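PDB 3QLI: coenzyme A transferase from Yersinia pestis, which probably transfers coenzyme A from an acyl-CoA to a carboxylic acid such as acetate. Local coordinates for residues M99-A103 and V104-L108; A192-I196 and S197-A201; V271-R275 and R276-T280; G362-D365 and F366-G369. One frame throughout, in Å; residues are numbered along the deposited sequence.

Contact 1 (M99-A103 and V104-L108)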
loop_
_atom_site.group_PDB
_atom_site.type_symbol
_atom_site.label_atom_id
_atom_site.label_comp_id
_atom_site.label_asym_id
_atom_site.label_seq_id
_atom_site.Cartn_x
_atom_site.Cartn_y
_atom_site.Cartn_z
ATOM N N MET A 99 -5.338 -8.653 -16.346
ATOM C CA MET A 99 -5.078 -8.102 -15.024
ATOM C C MET A 99 -3.617 -7.684 -14.840
ATOM O O MET A 99 -3.275 -7.031 -13.856
ATOM C CB MET A 99 -5.580 -9.075 -13.963
ATOM C CG MET A 99 -7.095 -9.285 -14.132
ATOM S SD MET A 99 -7.878 -10.488 -13.059
ATOM C CE MET A 99 -8.000 -9.567 -11.523
ATOM N N PHE A 100 -2.772 -8.073 -15.798
ATOM C CA PHE A 100 -1.427 -7.518 -15.990
ATOM C C PHE A 100 -1.381 -7.104 -17.449
ATOM O O PHE A 100 -1.914 -7.815 -18.304
ATOM C CB PHE A 100 -0.336 -8.587 -15.857
ATOM C CG PHE A 100 0.076 -8.916 -14.450
ATOM C CD1 PHE A 100 -0.288 -8.119 -13.382
ATOM C CD2 PHE A 100 0.867 -10.043 -14.212
ATOM C CE1 PHE A 100 0.118 -8.451 -12.087
ATOM C CE2 PHE A 100 1.278 -10.377 -12.930
ATOM C CZ PHE A 100 0.896 -9.576 -11.865
ATOM N N VAL A 101 -0.740 -5.982 -17.758
ATOM C CA VAL A 101 -0.533 -5.614 -19.158
ATOM C C VAL A 101 0.921 -5.919 -19.544
ATOM O O VAL A 101 1.842 -5.243 -19.089
ATOM C CB VAL A 101 -0.902 -4.126 -19.419
ATOM C CG1 VAL A 101 -0.564 -3.706 -20.859
ATOM C CG2 VAL A 101 -2.381 -3.888 -19.120
ATOM N N THR A 102 1.119 -6.970 -20.338
ATOM C CA THR A 102 2.456 -7.383 -20.754
ATOM C C THR A 102 2.703 -7.067 -22.230
ATOM O O THR A 102 1.883 -6.430 -22.882
ATOM C CB THR A 102 2.714 -8.909 -20.536
ATOM O OG1 THR A 102 2.089 -9.661 -21.578
ATOM C CG2 THR A 102 2.191 -9.380 -19.180
ATOM N N ALA A 103 3.836 -7.526 -22.753
ATOM C CA ALA A 103 4.179 -7.298 -24.158
ATOM C C ALA A 103 3.029 -7.685 -25.093
ATOM O O ALA A 103 2.717 -6.963 -26.049
ATOM C CB ALA A 103 5.458 -8.061 -24.536
ATOM N N VAL A 104 2.392 -8.818 -24.818
ATOM C CA VAL A 104 1.276 -9.276 -25.654
ATOM C C VAL A 104 0.123 -8.259 -25.701
ATOM O O VAL A 104 -0.397 -7.952 -26.774
ATOM C CB VAL A 104 0.746 -10.652 -25.182
ATOM C CG1 VAL A 104 -0.511 -11.040 -25.949
ATOM C CG2 VAL A 104 1.834 -11.716 -25.319
ATOM N N GLU A 105 -0.277 -7.742 -24.543
ATOM C CA GLU A 105 -1.361 -6.764 -24.482
ATOM C C GLU A 105 -0.937 -5.396 -25.031
ATOM O O GLU A 105 -1.737 -4.690 -25.639
ATOM C CB GLU A 105 -1.877 -6.604 -23.046
ATOM C CG GLU A 105 -2.624 -7.802 -22.512
ATOM C CD GLU A 105 -1.700 -8.933 -22.085
ATOM O OE1 GLU A 105 -0.514 -8.679 -21.784
ATOM O OE2 GLU A 105 -2.174 -10.088 -22.041
ATOM N N ARG A 106 0.307 -5.005 -24.781
ATOM C CA ARG A 106 0.816 -3.771 -25.375
ATOM C C ARG A 106 0.662 -3.797 -26.901
ATOM O O ARG A 106 0.196 -2.823 -27.498
ATOM C CB ARG A 106 2.271 -3.525 -24.973
ATOM C CG ARG A 106 2.428 -3.093 -23.526
ATOM C CD ARG A 106 3.795 -2.451 -23.261
ATOM N NE ARG A 106 4.892 -3.398 -23.421
ATOM C CZ ARG A 106 5.371 -4.178 -22.456
ATOM N NH1 ARG A 106 4.851 -4.145 -21.234
ATOM N NH2 ARG A 106 6.377 -4.997 -22.715
ATOM N N ALA A 107 1.037 -4.910 -27.527
ATOM C CA ALA A 107 0.871 -5.062 -28.979
ATOM C C ALA A 107 -0.599 -4.949 -29.419
ATOM O O ALA A 107 -0.927 -4.277 -30.398
ATOM C CB ALA A 107 1.474 -6.386 -29.454
ATOM N N LEU A 108 -1.492 -5.608 -28.692
ATOM C CA LEU A 108 -2.915 -5.515 -28.995
ATOM C C LEU A 108 -3.422 -4.088 -28.833
ATOM O O LEU A 108 -4.182 -3.594 -29.676
ATOM C CB LEU A 108 -3.718 -6.428 -28.067
ATOM C CG LEU A 108 -3.539 -7.936 -28.213
ATOM C CD1 LEU A 108 -4.255 -8.656 -27.074
ATOM C CD2 LEU A 108 -4.069 -8.395 -29.567
HETATM O O HOH W 1 2.813 -2.643 -19.915
#
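T102 and E105 close the first turn of helix 103-114 on themselves. One carboxylate oxygen, E105 OE1, takes two bonds from the same residue: the amide T102 N gives its hydrogen over 2.8 Å, coming to the anti side and 25° out of the carboxylate plane, while the hydroxyl T102 OG1 donates, also over 2.8 Å, to the syn lone pair. The glutamate reaches back because its chain bends at chi2 (78°), bringing the acid to the amide that precedes the helix. Its other oxygen, OE2, is held by the hydroxyls of Y74 and T77, so both ends of this buried acid are satisfied and its rotation is fixed. Threonine suits the N-cap since its short hydroxyl can also accept from V104 N, though weakly at 3.4 Å. Beneath this, V101 CG1 lies 3.9 Å from E105 CB, a snug apolar step at the root of the acid.

The R106 side is looser. Its guanidinium, folded back by a bend at chi3 (-66°), lays one face over the backbone of T102 and A103, with NH2 3.5 Å from A103 CA and the alanine CB alongside that nitrogen. At the guanidinium's edge and in its plane, a water accepts from R106 NH1 over 2.9 Å and lies 2.9 Å from V101 O, which it can reach as a donor; V101 O and R106 NH1 are themselves 3.9 Å apart. A103 and R106 are coenzyme A-binding residues, with the ligand absent here. The arrangement is a classic capping box, opening a helix whose first turn contributes to the coenzyme A site.

Contact 2 (A192-I196 and S197-A201); sequences AAIHI and SEVDA
H195 and S197 meet side chain to side chain across the bend that ends strand 193-195. The histidine has CG anti to its own N (chi1 -168°), which places the ring with ND1 beside S197, and the serine hydroxyl stands between its N and carbonyl carbon (chi1 65°), turned back to meet it. H195 ND1 and S197 OG lie 2.8 Å apart in a hydrogen bond whose donor could be either, with the oxygen at the ring's edge near its plane. I196 CG2 sits over one ring face, off toward the rim. Serine fits here because its short hydroxyl brings OG level with ND1.

E198 departs from the usual staggered positions at chi1 (-99°) and then bends at chi2, carrying OE1 to a water that donates to it over 2.6 Å and accepts from H195 N over 3.0 Å. Its CB, meanwhile, packs 3.7 Å from I194 CG2, so the chain is apolar at its base and polar at its end. E198 N donates to H195 O, and V199 N to I196 O at 3.0 Å, tightening the short 3-10 turn.

Around it, I196 packs on helix 18-25, V199 fits against strands 156-158 and 175-180, and Y156 meets the H195 ring edge-to-face; the turn thus carries the chain from strand 193-195, antiparallel to 156-158, to strand 201-204 at the border of the parallel sheet.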
loop_
_atom_site.group_PDB
_atom_site.type_symbol
_atom_site.label_atom_id
_atom_site.label_comp_id
_atom_site.label_asym_id
_atom_site.label_seq_id
_atom_site.Cartn_x
_atom_site.Cartn_y
_atom_site.Cartn_z
ATOM N N ALA A 192 -1.676 -27.243 -3.729
ATOM C CA ALA A 192 -1.055 -27.433 -5.044
ATOM C C ALA A 192 -1.559 -28.705 -5.711
ATOM O O ALA A 192 -1.556 -28.810 -6.929
ATOM C CB ALA A 192 0.462 -27.465 -4.936
ATOM N N ALA A 193 -1.976 -29.670 -4.900
ATOM C CA ALA A 193 -2.485 -30.940 -5.409
ATOM C C ALA A 193 -4.012 -30.933 -5.481
ATOM O O ALA A 193 -4.683 -30.533 -4.528
ATOM C CB ALA A 193 -2.000 -32.088 -4.519
ATOM N N ILE A 194 -4.569 -31.361 -6.606
ATOM C CA ILE A 194 -6.025 -31.390 -6.742
ATOM C C ILE A 194 -6.486 -32.792 -7.074
ATOM O O ILE A 194 -5.991 -33.391 -8.029
ATOM C CB ILE A 194 -6.523 -30.500 -7.900
ATOM C CG1 ILE A 194 -5.716 -29.203 -8.005
ATOM C CG2 ILE A 194 -8.042 -30.261 -7.770
ATOM C CD1 ILE A 194 -5.883 -28.286 -6.838
ATOM N N HIS A 195 -7.444 -33.307 -6.315
ATOM C CA HIS A 195 -7.932 -34.659 -6.537
ATOM C C HIS A 195 -8.818 -34.756 -7.783
ATOM O O HIS A 195 -9.540 -33.821 -8.113
ATOM C CB HIS A 195 -8.704 -35.149 -5.314
ATOM C CG HIS A 195 -8.984 -36.614 -5.337
ATOM N ND1 HIS A 195 -10.224 -37.129 -5.642
ATOM C CD2 HIS A 195 -8.176 -37.678 -5.115
ATOM C CE1 HIS A 195 -10.175 -38.449 -5.587
ATOM N NE2 HIS A 195 -8.944 -38.806 -5.269
ATOM N N ILE A 196 -8.781 -35.904 -8.459
ATOM C CA ILE A 196 -9.580 -36.091 -9.673
ATOM C C ILE A 196 -11.082 -35.855 -9.428
ATOM O O ILE A 196 -11.813 -35.435 -10.331
ATOM C CB ILE A 196 -9.320 -37.490 -10.297
ATOM C CG1 ILE A 196 -10.090 -37.642 -11.611
ATOM C CG2 ILE A 196 -9.694 -38.584 -9.311
ATOM C CD1 ILE A 196 -9.637 -38.808 -12.453
ATOM N N SER A 197 -11.540 -36.090 -8.201
ATOM C CA SER A 197 -12.942 -35.870 -7.882
ATOM C C SER A 197 -13.325 -34.393 -7.984
ATOM O O SER A 197 -14.507 -34.060 -8.005
ATOM C CB SER A 197 -13.284 -36.428 -6.490
ATOM O OG SER A 197 -12.598 -35.723 -5.471
ATOM N N GLU A 198 -12.326 -33.519 -8.060
ATOM C CA GLU A 198 -12.530 -32.075 -8.145
ATOM C C GLU A 198 -12.313 -31.539 -9.557
ATOM O O GLU A 198 -12.362 -30.338 -9.776
ATOM C CB GLU A 198 -11.555 -31.348 -7.216
ATOM C CG GLU A 198 -12.156 -30.949 -5.898
ATOM C CD GLU A 198 -12.131 -32.068 -4.885
ATOM O OE1 GLU A 198 -11.030 -32.367 -4.375
ATOM O OE2 GLU A 198 -13.207 -32.641 -4.591
ATOM N N VAL A 199 -12.051 -32.441 -10.497
ATOM C CA VAL A 199 -11.736 -32.087 -11.868
ATOM C C VAL A 199 -12.939 -32.459 -12.740
ATOM O O VAL A 199 -13.523 -33.530 -12.581
ATOM C CB VAL A 199 -10.468 -32.840 -12.325
ATOM C CG1 VAL A 199 -10.224 -32.673 -13.818
ATOM C CG2 VAL A 199 -9.244 -32.370 -11.499
ATOM N N ASP A 200 -13.338 -31.569 -13.642
ATOM C CA ASP A 200 -14.537 -31.838 -14.421
ATOM C C ASP A 200 -14.228 -32.503 -15.746
ATOM O O ASP A 200 -15.030 -33.294 -16.257
ATOM C CB ASP A 200 -15.347 -30.561 -14.623
ATOM C CG ASP A 200 -15.940 -30.058 -13.331
ATOM O OD1 ASP A 200 -16.953 -30.628 -12.873
ATOM O OD2 ASP A 200 -15.379 -29.099 -12.768
ATOM N N ALA A 201 -13.071 -32.188 -16.308
ATOM C CA ALA A 201 -12.673 -32.794 -17.573
ATOM C C ALA A 201 -11.168 -32.762 -17.730
ATOM O O ALA A 201 -10.494 -31.877 -17.185
ATOM C CB ALA A 201 -13.349 -32.087 -18.746
HETATM O O HOH W 2 -8.550 -31.782 -3.973
#

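Contact 3 (V271-R275 and R276-T280); sequences VDLIR and RGVVT
R276 and D272 face each other one helical turn apart at the end of helix 268-276. Followed outward, R276 CB starts 3.5 Å from D272 O, and CG comes still nearer the same carbonyl, at 3.3 Å. The chain then runs extended, and CD passes 3.4 Å from D272 OD2. NE makes a hydrogen-bonded salt bridge to D272 OD2 of 2.8 Å, the oxygen lying almost in the guanidinium plane and being met on its syn side; carboxylate and guanidinium are turned 66° apart. Beyond it, CZ is 3.9 Å from D272 OD2 and NH2 slightly further off. Aspartate can receive the arginine because its CG stands anti to the backbone N (chi1 -176°), which brings the acid to the side where R276 and R275 lie; its OD1 also pairs, at a longer 3.6 Å, with R275 NH1.

The helix then ends in a Schellman motif. Glycine at 277 adopts positive phi (83°), where a CB would jam against the preceding carbonyl oxygen. G277 N donates to I274 O, while L273 O accepts from V279 N over 3.2 Å and, weakly, from V278 N. V279 CG2 lies 3.7 Å from L273 CB.

The contact is therefore two-sided, exposed charge against buried branched carbon. The two arginines would be expected to keep D272 ionised, while the valines cover the helix end.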
loop_
_atom_site.group_PDB
_atom_site.type_symbol
_atom_site.label_atom_id
_atom_site.label_comp_id
_atom_site.label_asym_id
_atom_site.label_seq_id
_atom_site.Cartn_x
_atom_site.Cartn_y
_atom_site.Cartn_z
ATOM N N VAL A 271 16.903 -20.990 -7.885
ATOM C CA VAL A 271 16.947 -22.441 -7.864
ATOM C C VAL A 271 18.401 -22.896 -7.867
ATOM O O VAL A 271 18.747 -23.924 -7.272
ATOM C CB VAL A 271 16.174 -23.032 -9.053
ATOM C CG1 VAL A 271 16.510 -24.510 -9.224
ATOM C CG2 VAL A 271 14.676 -22.831 -8.842
ATOM N N ASP A 272 19.265 -22.118 -8.515
ATOM C CA ASP A 272 20.703 -22.440 -8.501
ATOM C C ASP A 272 21.253 -22.416 -7.067
ATOM O O ASP A 272 22.035 -23.292 -6.665
ATOM C CB ASP A 272 21.479 -21.474 -9.401
ATOM C CG ASP A 272 22.949 -21.820 -9.500
ATOM O OD1 ASP A 272 23.281 -22.841 -10.141
ATOM O OD2 ASP A 272 23.775 -21.066 -8.945
ATOM N N LEU A 273 20.827 -21.423 -6.282
ATOM C CA LEU A 273 21.270 -21.323 -4.897
ATOM C C LEU A 273 20.748 -22.492 -4.058
ATOM O O LEU A 273 21.431 -22.963 -3.145
ATOM C CB LEU A 273 20.871 -19.980 -4.286
ATOM C CG LEU A 273 21.452 -18.740 -4.977
ATOM C CD1 LEU A 273 20.933 -17.471 -4.297
ATOM C CD2 LEU A 273 22.977 -18.776 -4.962
ATOM N N ILE A 274 19.546 -22.967 -4.368
ATOM C CA ILE A 274 19.037 -24.171 -3.708
ATOM C C ILE A 274 19.937 -25.361 -4.048
ATOM O O ILE A 274 20.418 -26.072 -3.163
ATOM C CB ILE A 274 17.596 -24.494 -4.134
ATOM C CG1 ILE A 274 16.633 -23.385 -3.687
ATOM C CG2 ILE A 274 17.149 -25.818 -3.517
ATOM C CD1 ILE A 274 15.181 -23.630 -4.142
ATOM N N ARG A 275 20.177 -25.555 -5.340
ATOM C CA ARG A 275 21.031 -26.644 -5.823
ATOM C C ARG A 275 22.434 -26.622 -5.196
ATOM O O ARG A 275 23.011 -27.672 -4.886
ATOM C CB ARG A 275 21.112 -26.578 -7.351
ATOM C CG ARG A 275 21.888 -27.693 -8.014
ATOM C CD ARG A 275 21.912 -27.505 -9.538
ATOM N NE ARG A 275 20.574 -27.460 -10.136
ATOM C CZ ARG A 275 20.061 -26.401 -10.766
ATOM N NH1 ARG A 275 20.766 -25.281 -10.890
ATOM N NH2 ARG A 275 18.844 -26.461 -11.284
ATOM N N ARG A 276 22.980 -25.425 -4.996
ATOM C CA ARG A 276 24.309 -25.286 -4.408
ATOM C C ARG A 276 24.360 -25.509 -2.897
ATOM O O ARG A 276 25.443 -25.594 -2.335
ATOM C CB ARG A 276 24.899 -23.914 -4.725
ATOM C CG ARG A 276 25.260 -23.713 -6.178
ATOM C CD ARG A 276 25.723 -22.284 -6.438
ATOM N NE ARG A 276 26.148 -22.118 -7.822
ATOM C CZ ARG A 276 27.400 -22.293 -8.240
ATOM N NH1 ARG A 276 28.348 -22.626 -7.374
ATOM N NH2 ARG A 276 27.705 -22.133 -9.521
ATOM N N GLY A 277 23.203 -25.580 -2.240
ATOM C CA GLY A 277 23.157 -25.724 -0.789
ATOM C C GLY A 277 23.300 -24.398 -0.056
ATOM O O GLY A 277 23.412 -24.356 1.178
ATOM N N VAL A 278 23.301 -23.312 -0.824
ATOM C CA VAL A 278 23.370 -21.962 -0.279
ATOM C C VAL A 278 22.087 -21.611 0.463
ATOM O O VAL A 278 22.110 -21.031 1.554
ATOM C CB VAL A 278 23.589 -20.931 -1.410
ATOM C CG1 VAL A 278 23.410 -19.498 -0.891
ATOM C CG2 VAL A 278 24.971 -21.123 -2.052
ATOM N N VAL A 279 20.961 -21.949 -0.151
ATOM C CA VAL A 279 19.655 -21.742 0.462
ATOM C C VAL A 279 19.331 -22.967 1.311
ATOM O O VAL A 279 19.238 -24.080 0.787
ATOM C CB VAL A 279 18.566 -21.554 -0.622
ATOM C CG1 VAL A 279 17.141 -21.748 -0.034
ATOM C CG2 VAL A 279 18.706 -20.201 -1.302
ATOM N N THR A 280 19.167 -22.766 2.614
ATOM C CA THR A 280 18.790 -23.854 3.507
ATOM C C THR A 280 17.442 -23.596 4.192
ATOM O O THR A 280 16.812 -24.525 4.691
ATOM C CB THR A 280 19.828 -24.057 4.615
ATOM O OG1 THR A 280 19.739 -22.964 5.533
ATOM C CG2 THR A 280 21.229 -24.113 4.039
#

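Contact 4 (G362-D365 and F366-G369)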
loop_
_atom_site.group_PDB
_atom_site.type_symbol
_atom_site.label_atom_id
_atom_site.label_comp_id
_atom_site.label_asym_id
_atom_site.label_seq_id
_atom_site.Cartn_x
_atom_site.Cartn_y
_atom_site.Cartn_z
ATOM N N GLY A 362 3.219 -7.622 -7.756
ATOM C CA GLY A 362 3.533 -7.757 -6.345
ATOM C C GLY A 362 4.724 -6.960 -5.847
ATOM O O GLY A 362 5.109 -7.089 -4.681
ATOM N N GLN A 363 5.324 -6.137 -6.701
ATOM C CA GLN A 363 6.503 -5.382 -6.268
ATOM C C GLN A 363 6.260 -4.688 -4.932
ATOM O O GLN A 363 7.024 -4.873 -3.984
ATOM C CB GLN A 363 6.965 -4.362 -7.318
ATOM C CG GLN A 363 7.987 -3.344 -6.766
ATOM C CD GLN A 363 8.730 -2.558 -7.854
ATOM O OE1 GLN A 363 8.839 -1.336 -7.780
ATOM N NE2 GLN A 363 9.240 -3.264 -8.859
ATOM N N LEU A 364 5.183 -3.909 -4.842
ATOM C CA LEU A 364 4.960 -3.117 -3.641
ATOM C C LEU A 364 4.700 -3.984 -2.407
ATOM O O LEU A 364 5.035 -3.590 -1.296
ATOM C CB LEU A 364 3.829 -2.102 -3.851
ATOM C CG LEU A 364 3.591 -1.104 -2.715
ATOM C CD1 LEU A 364 4.867 -0.305 -2.370
ATOM C CD2 LEU A 364 2.472 -0.165 -3.106
ATOM N N ASP A 365 4.078 -5.149 -2.587
ATOM C CA ASP A 365 3.881 -6.074 -1.469
ATOM C C ASP A 365 5.214 -6.376 -0.785
ATOM O O ASP A 365 5.305 -6.415 0.435
ATOM C CB ASP A 365 3.289 -7.402 -1.942
ATOM C CG ASP A 365 1.947 -7.229 -2.629
ATOM O OD1 ASP A 365 1.210 -6.300 -2.252
ATOM O OD2 ASP A 365 1.653 -8.014 -3.549
ATOM N N PHE A 366 6.241 -6.607 -1.593
ATOM C CA PHE A 366 7.542 -6.982 -1.054
ATOM C C PHE A 366 8.353 -5.768 -0.593
ATOM O O PHE A 366 9.153 -5.871 0.333
ATOM C CB PHE A 366 8.301 -7.859 -2.059
ATOM C CG PHE A 366 7.951 -9.321 -1.928
ATOM C CD1 PHE A 366 8.609 -10.111 -0.998
ATOM C CD2 PHE A 366 6.909 -9.876 -2.662
ATOM C CE1 PHE A 366 8.266 -11.438 -0.824
ATOM C CE2 PHE A 366 6.561 -11.221 -2.497
ATOM C CZ PHE A 366 7.243 -11.996 -1.581
ATOM N N VAL A 367 8.144 -4.621 -1.231
ATOM C CA VAL A 367 8.733 -3.373 -0.733
ATOM C C VAL A 367 8.254 -3.141 0.707
ATOM O O VAL A 367 9.048 -2.850 1.610
ATOM C CB VAL A 367 8.340 -2.163 -1.639
ATOM C CG1 VAL A 367 8.711 -0.832 -0.976
ATOM C CG2 VAL A 367 8.994 -2.281 -3.012
ATOM N N ARG A 368 6.950 -3.285 0.920
ATOM C CA ARG A 368 6.359 -3.115 2.249
ATOM C C ARG A 368 6.781 -4.212 3.219
ATOM O O ARG A 368 7.133 -3.946 4.366
ATOM C CB ARG A 368 4.832 -3.119 2.138
ATOM C CG ARG A 368 4.234 -1.936 1.388
ATOM C CD ARG A 368 2.750 -2.237 1.055
ATOM N NE ARG A 368 1.966 -1.047 0.728
ATOM C CZ ARG A 368 0.787 -1.077 0.100
ATOM N NH1 ARG A 368 0.277 -2.241 -0.288
ATOM N NH2 ARG A 368 0.114 0.050 -0.151
ATOM N N GLY A 369 6.702 -5.459 2.774
ATOM C CA GLY A 369 7.011 -6.587 3.632
ATOM C C GLY A 369 8.471 -6.626 4.053
ATOM O O GLY A 369 8.775 -6.893 5.219
HETATM O O HOH W 3 0.793 -4.889 0.112
#
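L364 lies against R368 one turn further along helix 363-372, and with D365 and F366 it makes up most of the contact. The leucine's CD2 sits 3.7 Å above the centre of the R368 guanidinium, covering one face of it. CG of L364 stands anti to its own N (chi1 -174°), and this brings the branched end round to the arginine although CB starts off away from it. The other methyl, CD1, goes to V367, 4.0 Å from its CB, so the two branches of one leucine serve two neighbours. The extended R368 stem runs past L364 O, its CG 3.3 Å from that oxygen, and the guanidinium keeps its edge for a water.

That water accepts from R368 NH1 over 2.7 Å and donates to D365 OD1 over 2.8 Å, joining acid and base that do not touch directly. D365 is buried, which suits an acid with several partners: N321 holds OD2, and H129 bonds weakly to OD1. Its carbonyl accepts from G369 N over 2.9 Å. R368 also packs on L364 of the second subunit, and its NE lies near R368 NH1 there, an approach of like charges that the nearby acid may soften.

F366 turns a ring edge to the start of the helix: G362 O lies near the ring plane, 3.9 Å from F366 CD2, and accepts weakly from F366 N.

This is the i to i+4 pattern of an alpha-helix, at the N-terminal end of one that carries Q363, a coenzyme A-binding residue, with G362 close to E264, covalently linked to coenzyme A in another structure.

Along the chain the contacts follow one another in series, from contact 1 to contact 4. Contacts 1 and 2 belong to the N-terminal acetyl-CoA hydrolase/transferase domain and adjoin the outermost strands of its parallel beta-sheet, 94-98 and 201-204; their centres are about 31 Å apart. Contact 4 belongs to the C-terminal domain, and contact 3 ends helix 268-276, following the short strands 260-261 and 265-266. Contacts 1 and 3 lie on opposite sides of the chain's centre, about 33 Å between centres. Contacts 1 and 4 approach most closely, about 5 Å between nearest atoms. Contact 1 serves one coenzyme A site and Q363 of contact 4 another, while G362 lies near E264 of the first, consistent with neighbouring sites between the halves. Contacts 2 and 3 lie away from them.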